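Acetone carboxylase alpha subunit (Xanthobacter autotrophicus Py2, PDB 5M45) is one subunit of a multi-chain carboxylase and carries a large region of the hydantoinase B/oxoprolinase family, with manganese and magnesium ions bound in the model. Local coordinates at residues G39-L44 and A374-E379; I55-L60 and V268-L273; A277-M282 and G328-D333; V350-G355 and F380-G385. One frame throughout, in Å; residues are numbered along the deposited sequence.

Overall arrangement
From the N terminus, the loop 39-44 that follows helix 24-38 meets 374-379 in contact 1, closing a loop of more than 300 residues. Within that span lie contact 2, where helix 54-75 reaches helix 257-282, and then contact 3, where the end of helix 257-282 packs on strand 330-333. Contact 4 joins helix 349-361 to 380-385; its segments alternate with those of contact 1, so these two loops cross. Strands 330-333 and 378-381 are neighbours in one mixed sheet, which links contacts 1, 3 and 4. Contacts 1 and 2 touch directly, through the backbone N of Y41 and the carboxylate of E269.

Contact 1. Residues G39-L44 and A374-E379. With AE4 (3,6,9,12,15-pentaoxaheptadecan-1-ol), chain P.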
loop_
_atom_site.group_PDB
_atom_site.type_symbol
_atom_site.label_atom_id
_atom_site.label_comp_id
_atom_site.label_asym_id
_atom_site.label_seq_id
_atom_site.Cartn_x
_atom_site.Cartn_y
_atom_site.Cartn_z
ATOM N N GLY A 39 -41.731 -0.449 10.156
ATOM C CA GLY A 39 -41.020 -0.585 11.415
ATOM C C GLY A 39 -40.588 -2.000 11.786
ATOM O O GLY A 39 -40.022 -2.190 12.850
ATOM N N ARG A 40 -40.812 -2.991 10.920
ATOM C CA ARG A 40 -40.345 -4.364 11.159
ATOM C C ARG A 40 -39.345 -4.769 10.090
ATOM O O ARG A 40 -39.520 -4.378 8.947
ATOM C CB ARG A 40 -41.530 -5.311 11.128
ATOM C CG ARG A 40 -42.444 -5.075 12.326
ATOM C CD ARG A 40 -43.855 -5.227 11.941
ATOM N NE ARG A 40 -44.777 -4.857 13.007
ATOM C CZ ARG A 40 -45.101 -5.615 14.061
ATOM N NH1 ARG A 40 -45.996 -5.129 14.916
ATOM N NH2 ARG A 40 -44.559 -6.835 14.292
ATOM N N TYR A 41 -38.318 -5.541 10.440
ATOM C CA TYR A 41 -37.339 -5.952 9.423
ATOM C C TYR A 41 -38.032 -6.683 8.240
ATOM O O TYR A 41 -38.823 -7.612 8.441
ATOM C CB TYR A 41 -36.230 -6.841 9.995
ATOM C CG TYR A 41 -35.250 -7.327 8.934
ATOM C CD1 TYR A 41 -34.258 -6.473 8.428
ATOM C CD2 TYR A 41 -35.346 -8.600 8.380
ATOM C CE1 TYR A 41 -33.383 -6.902 7.434
ATOM C CE2 TYR A 41 -34.459 -9.033 7.400
ATOM C CZ TYR A 41 -33.479 -8.195 6.940
ATOM O OH TYR A 41 -32.590 -8.626 5.986
ATOM N N ALA A 42 -37.741 -6.205 7.029
ATOM C CA ALA A 42 -38.266 -6.782 5.794
ATOM C C ALA A 42 -39.810 -6.740 5.665
ATOM O O ALA A 42 -40.377 -7.479 4.844
ATOM C CB ALA A 42 -37.773 -8.216 5.637
ATOM N N GLY A 43 -40.490 -5.917 6.464
ATOM C CA GLY A 43 -41.963 -5.912 6.503
ATOM C C GLY A 43 -42.645 -7.119 7.118
ATOM O O GLY A 43 -43.856 -7.292 6.961
ATOM N N LEU A 44 -41.896 -7.927 7.871
ATOM C CA LEU A 44 -42.423 -9.146 8.487
ATOM C C LEU A 44 -43.276 -8.845 9.718
ATOM O O LEU A 44 -42.769 -8.778 10.852
ATOM C CB LEU A 44 -41.279 -10.091 8.855
ATOM C CG LEU A 44 -40.534 -10.725 7.686
ATOM C CD1 LEU A 44 -39.176 -11.296 8.092
ATOM C CD2 LEU A 44 -41.387 -11.802 7.025
ATOM N N ALA A 374 -30.952 -6.387 16.271
ATOM C CA ALA A 374 -30.792 -5.337 17.274
ATOM C C ALA A 374 -30.270 -3.995 16.707
ATOM O O ALA A 374 -30.614 -2.925 17.229
ATOM C CB ALA A 374 -29.911 -5.828 18.428
ATOM N N ALA A 375 -29.499 -4.021 15.624
ATOM C CA ALA A 375 -29.115 -2.750 14.955
ATOM C C ALA A 375 -30.317 -2.061 14.337
ATOM O O ALA A 375 -30.429 -0.835 14.432
ATOM C CB ALA A 375 -28.049 -2.973 13.889
ATOM N N TYR A 376 -31.215 -2.828 13.707
ATOM C CA TYR A 376 -32.467 -2.269 13.172
ATOM C C TYR A 376 -33.376 -1.699 14.295
ATOM O O TYR A 376 -34.217 -0.841 14.030
ATOM C CB TYR A 376 -33.240 -3.281 12.277
ATOM C CG TYR A 376 -32.566 -3.558 10.933
ATOM C CD1 TYR A 376 -32.674 -2.637 9.895
ATOM C CD2 TYR A 376 -31.757 -4.683 10.718
ATOM C CE1 TYR A 376 -32.033 -2.845 8.689
ATOM C CE2 TYR A 376 -31.128 -4.906 9.505
ATOM C CZ TYR A 376 -31.259 -3.978 8.487
ATOM O OH TYR A 376 -30.611 -4.146 7.281
ATOM N N GLY A 377 -33.218 -2.143 15.545
ATOM C CA GLY A 377 -34.009 -1.627 16.655
ATOM C C GLY A 377 -33.393 -0.467 17.420
ATOM O O GLY A 377 -33.906 -0.092 18.458
ATOM N N THR A 378 -32.299 0.103 16.912
ATOM C CA THR A 378 -31.579 1.230 17.546
ATOM C C THR A 378 -31.414 2.392 16.538
ATOM O O THR A 378 -31.120 2.159 15.377
ATOM C CB THR A 378 -30.177 0.750 18.006
ATOM O OG1 THR A 378 -30.280 -0.432 18.804
ATOM C CG2 THR A 378 -29.456 1.827 18.796
ATOM N N GLU A 379 -31.658 3.630 16.973
ATOM C CA GLU A 379 -31.418 4.812 16.126
ATOM C C GLU A 379 -30.075 5.469 16.518
ATOM O O GLU A 379 -29.797 5.612 17.716
ATOM C CB GLU A 379 -32.532 5.836 16.274
ATOM C CG GLU A 379 -33.902 5.405 15.769
ATOM C CD GLU A 379 -35.011 6.352 16.226
ATOM O OE1 GLU A 379 -36.151 5.855 16.301
ATOM O OE2 GLU A 379 -34.758 7.520 16.630
HETATM C C2 AE4 P . -35.249 5.819 10.318
HETATM C C3 AE4 P . -34.940 5.160 8.975
HETATM O O4 AE4 P . -35.094 3.742 9.096
HETATM C C5 AE4 P . -35.280 3.030 7.863
HETATM C C6 AE4 P . -34.746 1.598 7.981
HETATM O O7 AE4 P . -33.547 1.390 7.218
HETATM C C8 AE4 P . -32.402 2.040 7.791
HETATM C C9 AE4 P . -31.205 1.839 6.879
HETATM C C11 AE4 P . -29.432 0.974 8.260
HETATM O O10 AE4 P . -30.470 0.698 7.324
HETATM C C12 AE4 P . -29.508 -0.037 9.391
HETATM O O13 AE4 P . -28.790 -1.225 9.052
HETATM C C14 AE4 P . -28.338 -1.921 10.206
HETATM C C15 AE4 P . -27.760 -3.273 9.804
HETATM O O16 AE4 P . -26.499 -3.053 9.172
HETATM C C17 AE4 P . -25.372 -3.237 10.020
HETATM C C18 AE4 P . -24.123 -3.151 9.151
HETATM O O19 AE4 P . -24.189 -4.146 8.103
#
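Y41 holds its CG anti to the backbone N (chi1 177°) and Y376 holds its own beside the backbone N (chi1 -71°), and these two choices bring the phenol rings together. They meet obliquely, planes at 55° and centroids 5.0 Å apart, with Y41 CE1 3.7 Å from Y376 CE2. Y41 CD1 lies over one face of the Y376 ring, offset toward its rim. The opposite face carries the bound 3,6,9,12,15-pentaoxaheptadecan-1-ol, whose O13 is 3.6 Å from Y376 CE1. Y376 is therefore a partition between the loop after helix 24-38 and the ligand pocket, where A375 also lies: its CB is 3.8 Å from C14 of the ligand. Both hydroxyls turn to one carboxylate, that of D100, with Y41 OH on OD2 and Y376 OH on OD1, which should limit how far either ring can shift. Where helix 373-376 gives way to strand 378-381, T378 OG1 donates to A374 O at 3.0 Å.

Contact 2. Residues I55-L60 and V268-L273. With ACT (acetate ion), chain O.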
loop_
_atom_site.group_PDB
_atom_site.type_symbol
_atom_site.label_atom_id
_atom_site.label_comp_id
_atom_site.label_asym_id
_atom_site.label_seq_id
_atom_site.Cartn_x
_atom_site.Cartn_y
_atom_site.Cartn_z
ATOM N N ILE A 55 -40.815 -26.352 15.805
ATOM C CA ILE A 55 -39.846 -27.425 15.905
ATOM C C ILE A 55 -38.782 -27.294 14.786
ATOM O O ILE A 55 -37.564 -27.366 15.061
ATOM C CB ILE A 55 -40.497 -28.822 15.922
ATOM C CG1 ILE A 55 -41.463 -28.958 17.125
ATOM C CG2 ILE A 55 -39.428 -29.930 15.926
ATOM C CD1 ILE A 55 -42.269 -30.254 17.093
ATOM N N LEU A 56 -39.230 -27.067 13.552
ATOM C CA LEU A 56 -38.296 -26.830 12.439
ATOM C C LEU A 56 -37.472 -25.551 12.577
ATOM O O LEU A 56 -36.277 -25.532 12.249
ATOM C CB LEU A 56 -39.048 -26.880 11.101
ATOM C CG LEU A 56 -38.184 -26.756 9.846
ATOM C CD1 LEU A 56 -37.102 -27.849 9.820
ATOM C CD2 LEU A 56 -39.057 -26.909 8.612
ATOM N N TYR A 57 -38.092 -24.470 13.048
ATOM C CA TYR A 57 -37.359 -23.215 13.332
ATOM C C TYR A 57 -36.177 -23.457 14.292
ATOM O O TYR A 57 -35.051 -23.014 14.026
ATOM C CB TYR A 57 -38.308 -22.162 13.907
ATOM C CG TYR A 57 -37.733 -20.768 14.015
ATOM C CD1 TYR A 57 -37.115 -20.349 15.187
ATOM C CD2 TYR A 57 -37.877 -19.845 12.995
ATOM C CE1 TYR A 57 -36.620 -19.062 15.314
ATOM C CE2 TYR A 57 -37.371 -18.538 13.099
ATOM C CZ TYR A 57 -36.747 -18.159 14.260
ATOM O OH TYR A 57 -36.276 -16.888 14.403
ATOM N N ASN A 58 -36.453 -24.189 15.378
ATOM C CA ASN A 58 -35.447 -24.507 16.395
ATOM C C ASN A 58 -34.359 -25.444 15.849
ATOM O O ASN A 58 -33.187 -25.302 16.217
ATOM C CB ASN A 58 -36.093 -25.151 17.642
ATOM C CG ASN A 58 -35.068 -25.495 18.718
ATOM O OD1 ASN A 58 -34.761 -26.668 18.987
ATOM N ND2 ASN A 58 -34.509 -24.471 19.322
ATOM N N LYS A 59 -34.740 -26.382 14.979
ATOM C CA LYS A 59 -33.768 -27.282 14.405
ATOM C C LYS A 59 -32.755 -26.548 13.499
ATOM O O LYS A 59 -31.549 -26.832 13.542
ATOM C CB LYS A 59 -34.449 -28.428 13.642
ATOM C CG LYS A 59 -33.436 -29.399 13.037
ATOM C CD LYS A 59 -33.985 -30.797 12.758
ATOM C CE LYS A 59 -35.067 -30.851 11.714
ATOM N NZ LYS A 59 -34.835 -32.119 10.865
ATOM N N LEU A 60 -33.255 -25.631 12.664
ATOM C CA LEU A 60 -32.375 -24.823 11.831
ATOM C C LEU A 60 -31.468 -23.952 12.711
ATOM O O LEU A 60 -30.260 -23.824 12.436
ATOM C CB LEU A 60 -33.169 -23.951 10.869
ATOM C CG LEU A 60 -34.000 -24.661 9.808
ATOM C CD1 LEU A 60 -34.942 -23.679 9.150
ATOM C CD2 LEU A 60 -33.100 -25.229 8.749
ATOM N N VAL A 268 -33.700 -12.385 11.670
ATOM C CA VAL A 268 -33.317 -11.005 11.874
ATOM C C VAL A 268 -34.434 -10.242 12.613
ATOM O O VAL A 268 -34.184 -9.551 13.643
ATOM C CB VAL A 268 -32.970 -10.309 10.516
ATOM C CG1 VAL A 268 -32.472 -8.885 10.761
ATOM C CG2 VAL A 268 -31.931 -11.081 9.715
ATOM N N GLU A 269 -35.665 -10.362 12.131
ATOM C CA GLU A 269 -36.802 -9.697 12.811
ATOM C C GLU A 269 -36.986 -10.233 14.250
ATOM O O GLU A 269 -37.308 -9.472 15.160
ATOM C CB GLU A 269 -38.102 -9.827 11.996
ATOM C CG GLU A 269 -39.401 -9.392 12.683
ATOM C CD GLU A 269 -39.450 -7.933 13.134
ATOM O OE1 GLU A 269 -38.545 -7.121 12.782
ATOM O OE2 GLU A 269 -40.443 -7.587 13.860
ATOM N N HIS A 270 -36.771 -11.534 14.438
ATOM C CA HIS A 270 -36.791 -12.141 15.792
ATOM C C HIS A 270 -35.767 -11.436 16.728
ATOM O O HIS A 270 -36.060 -11.122 17.893
ATOM C CB HIS A 270 -36.512 -13.637 15.643
ATOM C CG HIS A 270 -36.626 -14.440 16.906
ATOM N ND1 HIS A 270 -36.342 -15.787 16.935
ATOM C CD2 HIS A 270 -36.971 -14.106 18.169
ATOM C CE1 HIS A 270 -36.529 -16.251 18.152
ATOM N NE2 HIS A 270 -36.911 -15.259 18.923
ATOM N N GLY A 271 -34.564 -11.211 16.215
ATOM C CA GLY A 271 -33.548 -10.372 16.897
ATOM C C GLY A 271 -33.993 -8.984 17.312
ATOM O O GLY A 271 -33.733 -8.560 18.439
ATOM N N ARG A 272 -34.638 -8.260 16.392
ATOM C CA ARG A 272 -35.183 -6.916 16.701
ATOM C C ARG A 272 -36.229 -6.990 17.813
ATOM O O ARG A 272 -36.173 -6.211 18.772
ATOM C CB ARG A 272 -35.784 -6.232 15.466
ATOM C CG ARG A 272 -36.140 -4.750 15.669
ATOM C CD ARG A 272 -37.019 -4.181 14.573
ATOM N NE ARG A 272 -38.312 -4.843 14.591
ATOM C CZ ARG A 272 -39.307 -4.572 15.441
ATOM N NH1 ARG A 272 -39.203 -3.581 16.343
ATOM N NH2 ARG A 272 -40.437 -5.275 15.387
ATOM N N LEU A 273 -37.161 -7.917 17.680
ATOM C CA LEU A 273 -38.186 -8.162 18.726
ATOM C C LEU A 273 -37.579 -8.442 20.115
ATOM O O LEU A 273 -38.079 -7.963 21.122
ATOM C CB LEU A 273 -39.154 -9.317 18.326
ATOM C CG LEU A 273 -40.068 -8.990 17.130
ATOM C CD1 LEU A 273 -40.687 -10.270 16.553
ATOM C CD2 LEU A 273 -41.160 -7.965 17.491
HETATM C C ACT O . -43.189 -27.986 13.552
HETATM O O ACT O . -43.236 -27.430 14.686
HETATM O OXT ACT O . -42.222 -27.855 12.751
HETATM C CH3 ACT O . -44.352 -28.866 13.164
#
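The two helical segments stay well apart, their nearest CA atoms, those of Y57 and H270, being 11.4 Å from each other, and the Y57 and H270 side chains span the distance between them. Y57 OH and H270 ND1 form a hydrogen bond of 2.8 Å, in which either could be the donor. Each polar atom lies near the plane of the partner's ring, at its edge, so the rings meet rim to rim, with planes at 46° and neither over the other's face. Both side chains extend with CG anti to the backbone N (chi1 -170° for Y57, -174° for H270), which points the two rings at each other. Between these two segments the link is polar; the apolar packing of helix 54-75 on helix 257-282 lies further back, at A259 and F263, the latter edge-to-face with the Y57 ring. R50 of helix 48-52 touches both Y57 and H270. I55 N and L56 N, near the start of helix 54-75, bond an acetate, probably from the crystallisation liquor. In a side-on salt bridge R272 grips E269: NE bonds OE1 at 2.9 Å and NH2 bonds OE2 at 2.8 Å. E269 OE1 also accepts from the backbone N of Y41, tying this helix to the loop after helix 24-38.

Contact 3. Residues A277-M282 and G328-D333; sequences ARIKAM and GTWRLD
I279 sets its CD1 methyl over one face of the W330 indole, 3.8 Å from the centroid of the five-membered ring and 18° off the ring normal, a CH-pi contact. The methyl is offset toward the rim, with W330 CD1 its closest ring atom at 3.7 Å. The opposite face is covered by L332 CD1, 4.0 Å above the centre, so the indole is sandwiched between a helix side chain and a leucine two residues along its own strand. W330's CB points toward the helix, and chi1 of 74° turns the ring so that its two faces meet I279 and L332. Its NE1 is hydrogen-bonded to T378 OG1, which should help fix the ring's rotation. Next to the tryptophan the backbone itself makes contact: G328 O lies 3.6 Å from I279 CD1, and K280 CG rests 3.8 Å from G328 CA. G328 has positive phi and brings a bare CA against the lysine chain. Here the last turns of helix 257-282 pack on the mixed sheet: I279 also touches I324 of strand 313-324, while W330 and L332 reach L415 and L411 of helix 401-422, and strand 378-381 runs parallel beside strand 330-333.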
loop_
_atom_site.group_PDB
_atom_site.type_symbol
_atom_site.label_atom_id
_atom_site.label_comp_id
_atom_site.label_asym_id
_atom_site.label_seq_id
_atom_site.Cartn_x
_atom_site.Cartn_y
_atom_site.Cartn_z
ATOM N N ALA A 277 -38.105 -6.148 23.573
ATOM C CA ALA A 277 -38.648 -6.782 24.771
ATOM C C ALA A 277 -37.710 -6.640 25.967
ATOM O O ALA A 277 -38.160 -6.367 27.073
ATOM C CB ALA A 277 -38.968 -8.265 24.521
ATOM N N ARG A 278 -36.400 -6.808 25.729
ATOM C CA ARG A 278 -35.407 -6.673 26.796
ATOM C C ARG A 278 -35.309 -5.234 27.333
ATOM O O ARG A 278 -35.201 -5.030 28.549
ATOM C CB ARG A 278 -34.063 -7.264 26.372
ATOM C CG ARG A 278 -34.057 -8.801 26.436
ATOM C CD ARG A 278 -33.779 -9.185 27.868
ATOM N NE ARG A 278 -33.820 -10.609 28.154
ATOM C CZ ARG A 278 -33.389 -11.138 29.323
ATOM N NH1 ARG A 278 -32.806 -10.375 30.316
ATOM N NH2 ARG A 278 -33.436 -12.453 29.469
ATOM N N ILE A 279 -35.399 -4.255 26.436
ATOM C CA ILE A 279 -35.436 -2.849 26.837
ATOM C C ILE A 279 -36.636 -2.580 27.756
ATOM O O ILE A 279 -36.474 -1.979 28.805
ATOM C CB ILE A 279 -35.403 -1.900 25.626
ATOM C CG1 ILE A 279 -33.990 -1.914 25.045
ATOM C CG2 ILE A 279 -35.783 -0.473 26.029
ATOM C CD1 ILE A 279 -33.870 -1.118 23.759
ATOM N N LYS A 280 -37.812 -3.073 27.378
ATOM C CA LYS A 280 -39.016 -2.849 28.213
ATOM C C LYS A 280 -39.031 -3.653 29.509
ATOM O O LYS A 280 -39.666 -3.233 30.466
ATOM C CB LYS A 280 -40.287 -3.139 27.430
ATOM C CG LYS A 280 -40.437 -2.269 26.196
ATOM C CD LYS A 280 -41.849 -1.894 25.870
ATOM C CE LYS A 280 -42.602 -2.989 25.205
ATOM N NZ LYS A 280 -43.885 -2.380 24.751
ATOM N N ALA A 281 -38.327 -4.785 29.548
ATOM C CA ALA A 281 -38.229 -5.606 30.770
ATOM C C ALA A 281 -37.174 -5.108 31.788
ATOM O O ALA A 281 -37.360 -5.325 32.995
ATOM C CB ALA A 281 -37.968 -7.072 30.410
ATOM N N MET A 282 -36.094 -4.447 31.316
ATOM C CA MET A 282 -34.917 -4.204 32.133
ATOM C C MET A 282 -34.627 -2.731 32.458
ATOM O O MET A 282 -33.970 -2.445 33.457
ATOM C CB MET A 282 -33.662 -4.785 31.445
ATOM C CG MET A 282 -33.566 -6.293 31.322
ATOM S SD MET A 282 -32.110 -6.822 30.331
ATOM C CE MET A 282 -30.827 -6.499 31.493
ATOM N N GLY A 328 -40.187 1.079 23.571
ATOM C CA GLY A 328 -39.059 0.146 23.577
ATOM C C GLY A 328 -38.005 0.368 22.487
ATOM O O GLY A 328 -37.075 -0.432 22.360
ATOM N N THR A 329 -38.155 1.442 21.704
ATOM C CA THR A 329 -37.111 1.932 20.816
ATOM C C THR A 329 -36.131 2.780 21.630
ATOM O O THR A 329 -36.469 3.289 22.702
ATOM C CB THR A 329 -37.669 2.766 19.620
ATOM O OG1 THR A 329 -38.424 3.887 20.073
ATOM C CG2 THR A 329 -38.556 1.918 18.688
ATOM N N TRP A 330 -34.925 2.952 21.100
ATOM C CA TRP A 330 -33.941 3.841 21.736
ATOM C C TRP A 330 -33.025 4.540 20.717
ATOM O O TRP A 330 -32.969 4.145 19.550
ATOM C CB TRP A 330 -33.177 3.150 22.878
ATOM C CG TRP A 330 -32.155 2.147 22.518
ATOM C CD1 TRP A 330 -32.212 1.233 21.506
ATOM C CD2 TRP A 330 -30.914 1.916 23.189
ATOM N NE1 TRP A 330 -31.068 0.476 21.486
ATOM C CE2 TRP A 330 -30.258 0.867 22.509
ATOM C CE3 TRP A 330 -30.281 2.500 24.300
ATOM C CZ2 TRP A 330 -29.017 0.389 22.911
ATOM C CZ3 TRP A 330 -29.035 2.044 24.690
ATOM C CH2 TRP A 330 -28.416 0.973 24.005
ATOM N N ARG A 331 -32.397 5.634 21.169
ATOM C CA ARG A 331 -31.696 6.546 20.297
ATOM C C ARG A 331 -30.427 7.042 20.980
ATOM O O ARG A 331 -30.447 7.389 22.168
ATOM C CB ARG A 331 -32.619 7.712 19.904
ATOM C CG ARG A 331 -32.012 8.758 18.989
ATOM C CD ARG A 331 -33.045 9.881 18.753
ATOM N NE ARG A 331 -32.546 10.912 17.846
ATOM C CZ ARG A 331 -32.498 10.813 16.525
ATOM N NH1 ARG A 331 -32.963 9.731 15.900
ATOM N NH2 ARG A 331 -31.976 11.807 15.817
ATOM N N LEU A 332 -29.329 7.069 20.217
ATOM C CA LEU A 332 -28.044 7.575 20.698
ATOM C C LEU A 332 -27.530 8.667 19.767
ATOM O O LEU A 332 -27.286 8.401 18.590
ATOM C CB LEU A 332 -27.044 6.450 20.815
ATOM C CG LEU A 332 -27.518 5.396 21.832
ATOM C CD1 LEU A 332 -28.094 4.198 21.125
ATOM C CD2 LEU A 332 -26.389 4.940 22.755
ATOM N N ASP A 333 -27.360 9.884 20.306
ATOM C CA ASP A 333 -27.019 11.083 19.533
ATOM C C ASP A 333 -25.690 11.628 20.060
ATOM O O ASP A 333 -25.579 11.946 21.259
ATOM C CB ASP A 333 -28.167 12.102 19.688
ATOM C CG ASP A 333 -27.982 13.372 18.829
ATOM O OD1 ASP A 333 -26.887 13.668 18.322
ATOM O OD2 ASP A 333 -28.987 14.106 18.644
#

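Contact 4. Residues V350-G355 and F380-G385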
loop_
_atom_site.group_PDB
_atom_site.type_symbol
_atom_site.label_atom_id
_atom_site.label_comp_id
_atom_site.label_asym_id
_atom_site.label_seq_id
_atom_site.Cartn_x
_atom_site.Cartn_y
_atom_site.Cartn_z
ATOM N N VAL A 350 -19.902 2.690 10.651
ATOM C CA VAL A 350 -20.092 1.247 10.806
ATOM C C VAL A 350 -19.335 0.672 12.013
ATOM O O VAL A 350 -19.938 -0.050 12.822
ATOM C CB VAL A 350 -19.684 0.469 9.519
ATOM C CG1 VAL A 350 -19.704 -1.028 9.764
ATOM C CG2 VAL A 350 -20.594 0.825 8.327
ATOM N N SER A 351 -18.028 0.931 12.129
ATOM C CA SER A 351 -17.278 0.403 13.269
ATOM C C SER A 351 -17.771 1.003 14.609
ATOM O O SER A 351 -17.853 0.292 15.605
ATOM C CB SER A 351 -15.769 0.618 13.087
ATOM O OG SER A 351 -15.434 2.008 12.945
ATOM N N PHE A 352 -18.087 2.307 14.614
ATOM C CA PHE A 352 -18.596 2.931 15.815
ATOM C C PHE A 352 -19.924 2.321 16.304
ATOM O O PHE A 352 -20.037 1.947 17.476
ATOM C CB PHE A 352 -18.754 4.450 15.634
ATOM C CG PHE A 352 -19.136 5.177 16.908
ATOM C CD1 PHE A 352 -18.167 5.502 17.836
ATOM C CD2 PHE A 352 -20.435 5.495 17.166
ATOM C CE1 PHE A 352 -18.513 6.151 19.035
ATOM C CE2 PHE A 352 -20.791 6.190 18.348
ATOM C CZ PHE A 352 -19.831 6.490 19.286
ATOM N N THR A 353 -20.903 2.191 15.419
ATOM C CA THR A 353 -22.222 1.651 15.777
ATOM C C THR A 353 -22.216 0.110 16.010
ATOM O O THR A 353 -22.975 -0.410 16.885
ATOM C CB THR A 353 -23.298 2.038 14.755
ATOM O OG1 THR A 353 -22.985 1.510 13.460
ATOM C CG2 THR A 353 -23.483 3.570 14.691
ATOM N N SER A 354 -21.382 -0.611 15.259
ATOM C CA SER A 354 -21.185 -2.064 15.485
ATOM C C SER A 354 -20.611 -2.361 16.886
ATOM O O SER A 354 -21.019 -3.348 17.532
ATOM C CB SER A 354 -20.350 -2.727 14.380
ATOM O OG SER A 354 -21.014 -2.609 13.128
ATOM N N GLY A 355 -19.715 -1.495 17.372
ATOM C CA GLY A 355 -19.218 -1.630 18.735
ATOM C C GLY A 355 -20.269 -1.392 19.819
ATOM O O GLY A 355 -20.234 -2.035 20.883
ATOM N N PHE A 380 -29.236 5.823 15.525
ATOM C CA PHE A 380 -27.955 6.473 15.781
ATOM C C PHE A 380 -27.859 7.789 15.023
ATOM O O PHE A 380 -28.247 7.865 13.862
ATOM C CB PHE A 380 -26.760 5.596 15.358
ATOM C CG PHE A 380 -26.717 4.204 15.968
ATOM C CD1 PHE A 380 -26.082 3.968 17.191
ATOM C CD2 PHE A 380 -27.211 3.100 15.258
ATOM C CE1 PHE A 380 -25.976 2.681 17.715
ATOM C CE2 PHE A 380 -27.098 1.812 15.768
ATOM C CZ PHE A 380 -26.495 1.616 17.011
ATOM N N ARG A 381 -27.346 8.825 15.698
ATOM C CA ARG A 381 -27.034 10.104 15.046
ATOM C C ARG A 381 -25.559 10.493 15.301
ATOM O O ARG A 381 -25.170 10.777 16.451
ATOM C CB ARG A 381 -27.997 11.230 15.476
ATOM C CG ARG A 381 -27.617 12.592 14.899
ATOM C CD ARG A 381 -28.741 13.642 14.901
ATOM N NE ARG A 381 -28.311 14.905 14.265
ATOM C CZ ARG A 381 -27.548 15.858 14.829
ATOM N NH1 ARG A 381 -27.117 15.766 16.080
ATOM N NH2 ARG A 381 -27.228 16.943 14.128
ATOM N N LEU A 382 -24.765 10.484 14.223
ATOM C CA LEU A 382 -23.341 10.785 14.247
ATOM C C LEU A 382 -23.061 11.912 13.254
ATOM O O LEU A 382 -23.008 11.673 12.038
ATOM C CB LEU A 382 -22.490 9.563 13.850
ATOM C CG LEU A 382 -22.741 8.148 14.392
ATOM C CD1 LEU A 382 -21.598 7.183 14.041
ATOM C CD2 LEU A 382 -22.972 8.168 15.856
ATOM N N PRO A 383 -22.895 13.149 13.751
ATOM C CA PRO A 383 -22.751 14.242 12.796
ATOM C C PRO A 383 -21.548 14.070 11.857
ATOM O O PRO A 383 -20.498 13.629 12.301
ATOM C CB PRO A 383 -22.616 15.470 13.690
ATOM C CG PRO A 383 -23.392 15.107 14.892
ATOM C CD PRO A 383 -23.045 13.645 15.121
ATOM N N LYS A 384 -21.741 14.374 10.574
ATOM C CA LYS A 384 -20.699 14.201 9.547
ATOM C C LYS A 384 -19.519 15.121 9.811
ATOM O O LYS A 384 -19.681 16.314 10.023
ATOM C CB LYS A 384 -21.306 14.479 8.136
ATOM C CG LYS A 384 -20.449 14.103 6.917
ATOM C CD LYS A 384 -20.074 12.620 6.875
ATOM C CE LYS A 384 -19.369 12.243 5.558
ATOM N NZ LYS A 384 -18.911 10.823 5.566
ATOM N N GLY A 385 -18.312 14.577 9.744
ATOM C CA GLY A 385 -17.088 15.323 10.056
ATOM C C GLY A 385 -16.455 15.091 11.419
ATOM O O GLY A 385 -15.289 15.485 11.623
#
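Apolar contact carries this pairing, and its main element is a CH-pi interaction: T353 CG2 stands over the face of the F380 ring, 3.7 Å from the centroid and 17° off the normal. The methyl leans toward the CB end of the ring, being nearest to F380 CG at 3.5 Å, while T353 CB covers the far end, 3.9 Å from F380 CZ. The second apolar pair is F352 with L382, where L382 CD1 comes obliquely to F352 CD2 at 3.7 Å. That same methyl is 4.1 Å from T353 CG2, so L382 wedges between the two neighbouring helix residues.

Hydrogen bonds serve the helix itself. T353 OG1 lies between its backbone N and carbonyl carbon (chi1 61°) and bonds to Q349 O one turn back; this leaves CG2 to face the phenyl ring and disposes of the polar atom inside a buried contact. S354 OG likewise turns back to V350 O at 2.8 Å, above the carbonyl plane, and S354 N reaches that oxygen from the opposite face.

Helix 349-361 here packs on the end of strand 378-381, an outermost strand of the mixed sheet within this chain. R381, pointing away from the helix, pairs with D333 and E335; F352 stacks edge-to-face with F334 and touches L404 and A407 of helix 401-422, and E775, next to the C terminus, makes backbone hydrogen bonds with F380 and L382.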